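Local structure of ferulic acid decarboxylase 1 (Candida dubliniensis, 4ZAD) at residues V198-D203 / E402-C407. The protein catalyses the reversible, non-oxidative decarboxylation of cinnamic, ferulic and p-coumaric acids to the corresponding vinyl products, using prenylated FMN and manganese. Sequence-based numbering, arbitrary orientation.
With 4LU (1-deoxy-5-O-phosphono-1-(3,3,4,5-tetramethyl-9,11-dioxo-2,3,8,9,10,11-hexahydro-7H-quinolino[1,8-fg]pteridin-12-ium-7-y l)-D-ribitol), chain E.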
ATOM      1  N   VAL A 198     -18.592   0.467 -27.554  1.00 23.64           N
ATOM      2  CA  VAL A 198     -19.503  -0.587 -28.057  1.00 23.66           C
ATOM      3  C   VAL A 198     -20.947  -0.105 -27.978  1.00 24.06           C
ATOM      4  O   VAL A 198     -21.744  -0.465 -28.836  1.00 23.37           O
ATOM      5  CB  VAL A 198     -19.370  -1.950 -27.341  1.00 22.95           C
ATOM      6  CG1 VAL A 198     -18.080  -2.635 -27.713  1.00 22.68           C
ATOM      7  CG2 VAL A 198     -19.431  -1.783 -25.875  1.00 22.96           C
ATOM      8  N   LYS A 199     -21.261   0.715 -26.961  1.00 24.26           N
ATOM      9  CA  LYS A 199     -22.587   1.341 -26.816  1.00 24.96           C
ATOM     10  C   LYS A 199     -22.809   2.581 -27.671  1.00 24.45           C
ATOM     11  O   LYS A 199     -23.811   2.677 -28.308  1.00 24.23           O
ATOM     12  CB  LYS A 199     -22.853   1.722 -25.355  1.00 25.95           C
ATOM     13  CG  LYS A 199     -24.158   2.447 -25.136  1.00 29.02           C
ATOM     14  CD  LYS A 199     -24.925   1.900 -23.962  1.00 33.18           C
ATOM     15  CE  LYS A 199     -26.376   2.452 -23.939  1.00 34.34           C
ATOM     16  NZ  LYS A 199     -26.392   3.934 -24.215  1.00 36.54           N
ATOM     17  N   GLN A 200     -21.887   3.542 -27.647  1.00 24.65           N
ATOM     18  CA  GLN A 200     -21.944   4.699 -28.546  1.00 24.24           C
ATOM     19  C   GLN A 200     -22.260   4.319 -29.983  1.00 23.91           C
ATOM     20  O   GLN A 200     -23.189   4.872 -30.596  1.00 23.60           O
ATOM     21  CB  GLN A 200     -20.654   5.534 -28.483  1.00 24.03           C
ATOM     22  CG  GLN A 200     -20.640   6.439 -27.262  1.00 24.50           C
ATOM     23  CD  GLN A 200     -19.467   7.399 -27.187  1.00 24.57           C
ATOM     24  OE1 GLN A 200     -18.749   7.409 -26.176  1.00 26.99           O
ATOM     25  NE2 GLN A 200     -19.266   8.208 -28.225  1.00 21.14           N
ATOM     26  N   VAL A 201     -21.508   3.342 -30.489  1.00 23.74           N
ATOM     27  CA  VAL A 201     -21.603   2.923 -31.887  1.00 23.07           C
ATOM     28  C   VAL A 201     -22.914   2.216 -32.139  1.00 22.81           C
ATOM     29  O   VAL A 201     -23.571   2.472 -33.128  1.00 22.45           O
ATOM     30  CB  VAL A 201     -20.428   2.034 -32.303  1.00 22.67           C
ATOM     31  CG1 VAL A 201     -20.558   1.671 -33.753  1.00 24.15           C
ATOM     32  CG2 VAL A 201     -19.115   2.757 -32.087  1.00 22.57           C
ATOM     33  N   SER A 202     -23.313   1.345 -31.230  1.00 22.96           N
ATOM     34  CA  SER A 202     -24.544   0.620 -31.422  1.00 23.56           C
ATOM     35  C   SER A 202     -25.756   1.547 -31.188  1.00 24.53           C
ATOM     36  O   SER A 202     -26.831   1.281 -31.768  1.00 24.45           O
ATOM     37  CB  SER A 202     -24.592  -0.619 -30.524  1.00 23.51           C
ATOM     38  OG  SER A 202     -24.382  -0.302 -29.151  1.00 22.27           O
ATOM     39  N   ASP A 203     -25.569   2.608 -30.367  1.00 24.83           N
ATOM     40  CA  ASP A 203     -26.595   3.631 -30.104  1.00 25.89           C
ATOM     41  C   ASP A 203     -26.981   4.275 -31.430  1.00 26.80           C
ATOM     42  O   ASP A 203     -28.082   4.768 -31.564  1.00 26.43           O
ATOM     43  CB  ASP A 203     -26.104   4.784 -29.199  1.00 26.03           C
ATOM     44  CG  ASP A 203     -26.301   4.547 -27.701  1.00 26.98           C
ATOM     45  OD1 ASP A 203     -26.959   3.593 -27.294  1.00 23.20           O
ATOM     46  OD2 ASP A 203     -25.749   5.353 -26.901  1.00 32.07           O
ATOM     47  N   GLU A 402     -13.133  16.027 -23.004  1.00 28.92           N
ATOM     48  CA  GLU A 402     -11.901  15.276 -23.265  1.00 28.60           C
ATOM     49  C   GLU A 402     -11.881  13.981 -22.449  1.00 27.78           C
ATOM     50  O   GLU A 402     -11.729  12.902 -23.029  1.00 28.00           O
ATOM     51  CB  GLU A 402     -10.625  16.093 -22.954  1.00 28.32           C
ATOM     52  CG  GLU A 402     -10.269  17.174 -23.981  1.00 27.91           C
ATOM     53  CD  GLU A 402     -11.140  18.439 -23.899  1.00 28.74           C
ATOM     54  OE1 GLU A 402     -11.821  18.688 -22.870  1.00 25.21           O
ATOM     55  OE2 GLU A 402     -11.154  19.181 -24.913  1.00 32.65           O
ATOM     56  N   CYS A 403     -12.055  14.105 -21.125  1.00 26.48           N
ATOM     57  CA  CYS A 403     -11.824  13.013 -20.186  1.00 25.70           C
ATOM     58  C   CYS A 403     -13.073  12.347 -19.544  1.00 25.14           C
ATOM     59  O   CYS A 403     -12.937  11.407 -18.789  1.00 23.84           O
ATOM     60  CB  CYS A 403     -10.948  13.541 -19.073  1.00 25.59           C
ATOM     61  SG  CYS A 403      -9.475  14.353 -19.657  1.00 25.57           S
ATOM     62  N   TYR A 404     -14.273  12.826 -19.851  1.00 25.03           N
ATOM     63  CA  TYR A 404     -15.483  12.331 -19.218  1.00 24.92           C
ATOM     64  C   TYR A 404     -15.575  10.814 -19.217  1.00 25.04           C
ATOM     65  O   TYR A 404     -15.916  10.224 -18.202  1.00 25.42           O
ATOM     66  CB  TYR A 404     -16.744  12.947 -19.870  1.00 25.39           C
ATOM     67  CG  TYR A 404     -17.220  12.264 -21.112  1.00 25.65           C
ATOM     68  CD1 TYR A 404     -16.612  12.520 -22.321  1.00 25.64           C
ATOM     69  CD2 TYR A 404     -18.275  11.339 -21.078  1.00 25.66           C
ATOM     70  CE1 TYR A 404     -17.038  11.888 -23.494  1.00 27.50           C
ATOM     71  CE2 TYR A 404     -18.722  10.698 -22.274  1.00 24.78           C
ATOM     72  CZ  TYR A 404     -18.086  10.976 -23.468  1.00 25.48           C
ATOM     73  OH  TYR A 404     -18.446  10.385 -24.662  1.00 25.84           O
ATOM     74  N   LYS A 405     -15.270  10.198 -20.351  1.00 24.66           N
ATOM     75  CA  LYS A 405     -15.220   8.768 -20.468  1.00 24.53           C
ATOM     76  C   LYS A 405     -13.862   8.173 -20.020  1.00 24.76           C
ATOM     77  O   LYS A 405     -13.809   7.119 -19.322  1.00 25.38           O
ATOM     78  CB  LYS A 405     -15.453   8.377 -21.926  1.00 24.53           C
ATOM     79  CG  LYS A 405     -15.035   6.949 -22.247  1.00 24.62           C
ATOM     80  CD  LYS A 405     -15.523   6.480 -23.618  1.00 23.78           C
ATOM     81  CE  LYS A 405     -15.035   5.057 -23.905  1.00 22.88           C
ATOM     82  NZ  LYS A 405     -13.561   4.995 -23.955  1.00 22.34           N
ATOM     83  N   VAL A 406     -12.774   8.807 -20.465  1.00 23.60           N
ATOM     84  CA  VAL A 406     -11.439   8.251 -20.269  1.00 22.39           C
ATOM     85  C   VAL A 406     -11.242   7.905 -18.799  1.00 23.20           C
ATOM     86  O   VAL A 406     -10.835   6.768 -18.478  1.00 23.87           O
ATOM     87  CB  VAL A 406     -10.328   9.216 -20.705  1.00 22.01           C
ATOM     88  CG1 VAL A 406      -9.015   8.809 -20.087  1.00 19.94           C
ATOM     89  CG2 VAL A 406     -10.259   9.348 -22.253  1.00 19.05           C
ATOM     90  N   CYS A 407     -11.546   8.868 -17.922  1.00 22.06           N
ATOM     91  CA  CYS A 407     -11.340   8.716 -16.477  1.00 22.16           C
ATOM     92  C   CYS A 407     -12.549   8.157 -15.707  1.00 21.02           C
ATOM     93  O   CYS A 407     -12.581   8.213 -14.493  1.00 20.26           O
ATOM     94  CB  CYS A 407     -10.930  10.059 -15.851  1.00 21.84           C
ATOM     95  SG  CYS A 407      -9.403  10.740 -16.541  1.00 26.05           S
TER
HETATM   96  C9  4LU E 603     -10.423  -4.309 -20.541  1.00 25.48           C
HETATM   97  C8  4LU E 603      -9.606  -5.439 -20.670  1.00 23.73           C
HETATM   98  C7  4LU E 603     -10.097  -6.716 -20.362  1.00 23.50           C
HETATM   99  C10 4LU E 603     -14.029  -3.532 -20.580  1.00 31.52           C
HETATM  100  C6  4LU E 603     -11.480  -6.821 -19.816  1.00 26.69           C
HETATM  101  N3  4LU E 603     -16.737  -3.873 -20.509  1.00 35.70           N
HETATM  102  C2  4LU E 603     -16.226  -2.731 -20.983  1.00 33.13           C
HETATM  103  C13 4LU E 603     -12.379  -8.782 -20.809  1.00 29.97           C
HETATM  104  C5  4LU E 603     -12.069  -8.123 -19.486  1.00 29.47           C
HETATM  105  C1  4LU E 603     -14.097  -6.788 -18.847  1.00 31.33           C
HETATM  106  O2  4LU E 603     -17.023  -1.877 -21.392  1.00 30.21           O
HETATM  107  N1  4LU E 603     -14.882  -2.557 -21.016  1.00 33.42           N
HETATM  108  C4  4LU E 603     -15.945  -4.862 -20.047  1.00 34.33           C
HETATM  109  O4  4LU E 603     -16.563  -5.873 -19.633  1.00 35.46           O
HETATM  110  C4A 4LU E 603     -14.577  -4.725 -20.057  1.00 31.85           C
HETATM  111  N5  4LU E 603     -13.594  -5.647 -19.227  1.00 30.35           N
HETATM  112  C3  4LU E 603     -13.415  -7.994 -18.953  1.00 31.29           C
HETATM  113  C12 4LU E 603     -11.162  -9.045 -18.678  1.00 25.41           C
HETATM  114  C5A 4LU E 603     -12.280  -5.578 -19.657  1.00 26.84           C
HETATM  115  C7M 4LU E 603      -9.265  -7.963 -20.509  1.00 18.57           C
HETATM  116  C8M 4LU E 603      -8.215  -5.215 -21.203  1.00 19.71           C
HETATM  117  C9A 4LU E 603     -11.783  -4.372 -20.202  1.00 26.54           C
HETATM  118  N10 4LU E 603     -12.682  -3.338 -20.642  1.00 26.88           N
HETATM  119  C1' 4LU E 603     -12.278  -1.925 -20.614  1.00 25.72           C
HETATM  120  C2' 4LU E 603     -12.256  -1.414 -22.055  1.00 23.97           C
HETATM  121  O2' 4LU E 603     -11.544  -2.368 -22.868  1.00 25.48           O
HETATM  122  C3' 4LU E 603     -11.634  -0.016 -22.170  1.00 22.32           C
HETATM  123  O3' 4LU E 603     -12.438   0.938 -21.445  1.00 19.77           O
HETATM  124  C4' 4LU E 603     -11.494   0.444 -23.637  1.00 20.41           C
HETATM  125  O4' 4LU E 603     -11.234   1.850 -23.670  1.00 16.95           O
HETATM  126  C5' 4LU E 603     -12.783   0.195 -24.439  1.00 20.03           C
HETATM  127  O5' 4LU E 603     -12.718   0.656 -25.774  1.00 15.72           O
HETATM  128  P   4LU E 603     -13.425   1.986 -26.277  1.00 19.83           P
HETATM  129  O2P 4LU E 603     -13.191   1.800 -27.776  1.00 13.58           O
HETATM  130  O3P 4LU E 603     -12.630   3.101 -25.564  1.00 16.03           O
HETATM  131  O1P 4LU E 603     -14.865   1.905 -25.816  1.00 15.88           O
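Gln-200 of helix 197-207 and Tyr-404 of the loop before strand 412-417 approach from opposite directions and meet at their polar ends. Gln-200 OE1 lies 3.4 Å from Tyr-404 OH, a polar contact without a hydrogen bond between the two, and the amide and ring planes are turned 34° apart. Asp-236 joins them instead: its OD2 is hydrogen-bonded to Tyr-404 OH and weakly to Gln-200 NE2. Gln-200 OE1 has a weak hydrogen bond with His-197 ND1, and His-197 N is itself hydrogen-bonded to the cofactor. The extended Gln-200 chain (chi2 -174°) carries the amide across to Tyr-404, although the nearest CA atoms, those of Gln-200 and Lys-405, are 11.3 Å apart. The contact bridges the Rift-related and C-terminal regions of this UbiD-type enzyme, beside the phosphate end of the prenylated FMN (4LU). One face of the Tyr-404 ring carries Lys-405 CB, 3.9 Å above its plane and over its centre. From there Lys-405 runs out straight, with CG anti to the backbone N (chi1 163°), and bends only at chi4, bringing NZ within 2.7 Å of 4LU O3P in a hydrogen bond. The ammonium of the buried Lys-405 probably offsets part of the phosphate charge, with a manganese ion about 5 Å from its side chain (nearest atoms).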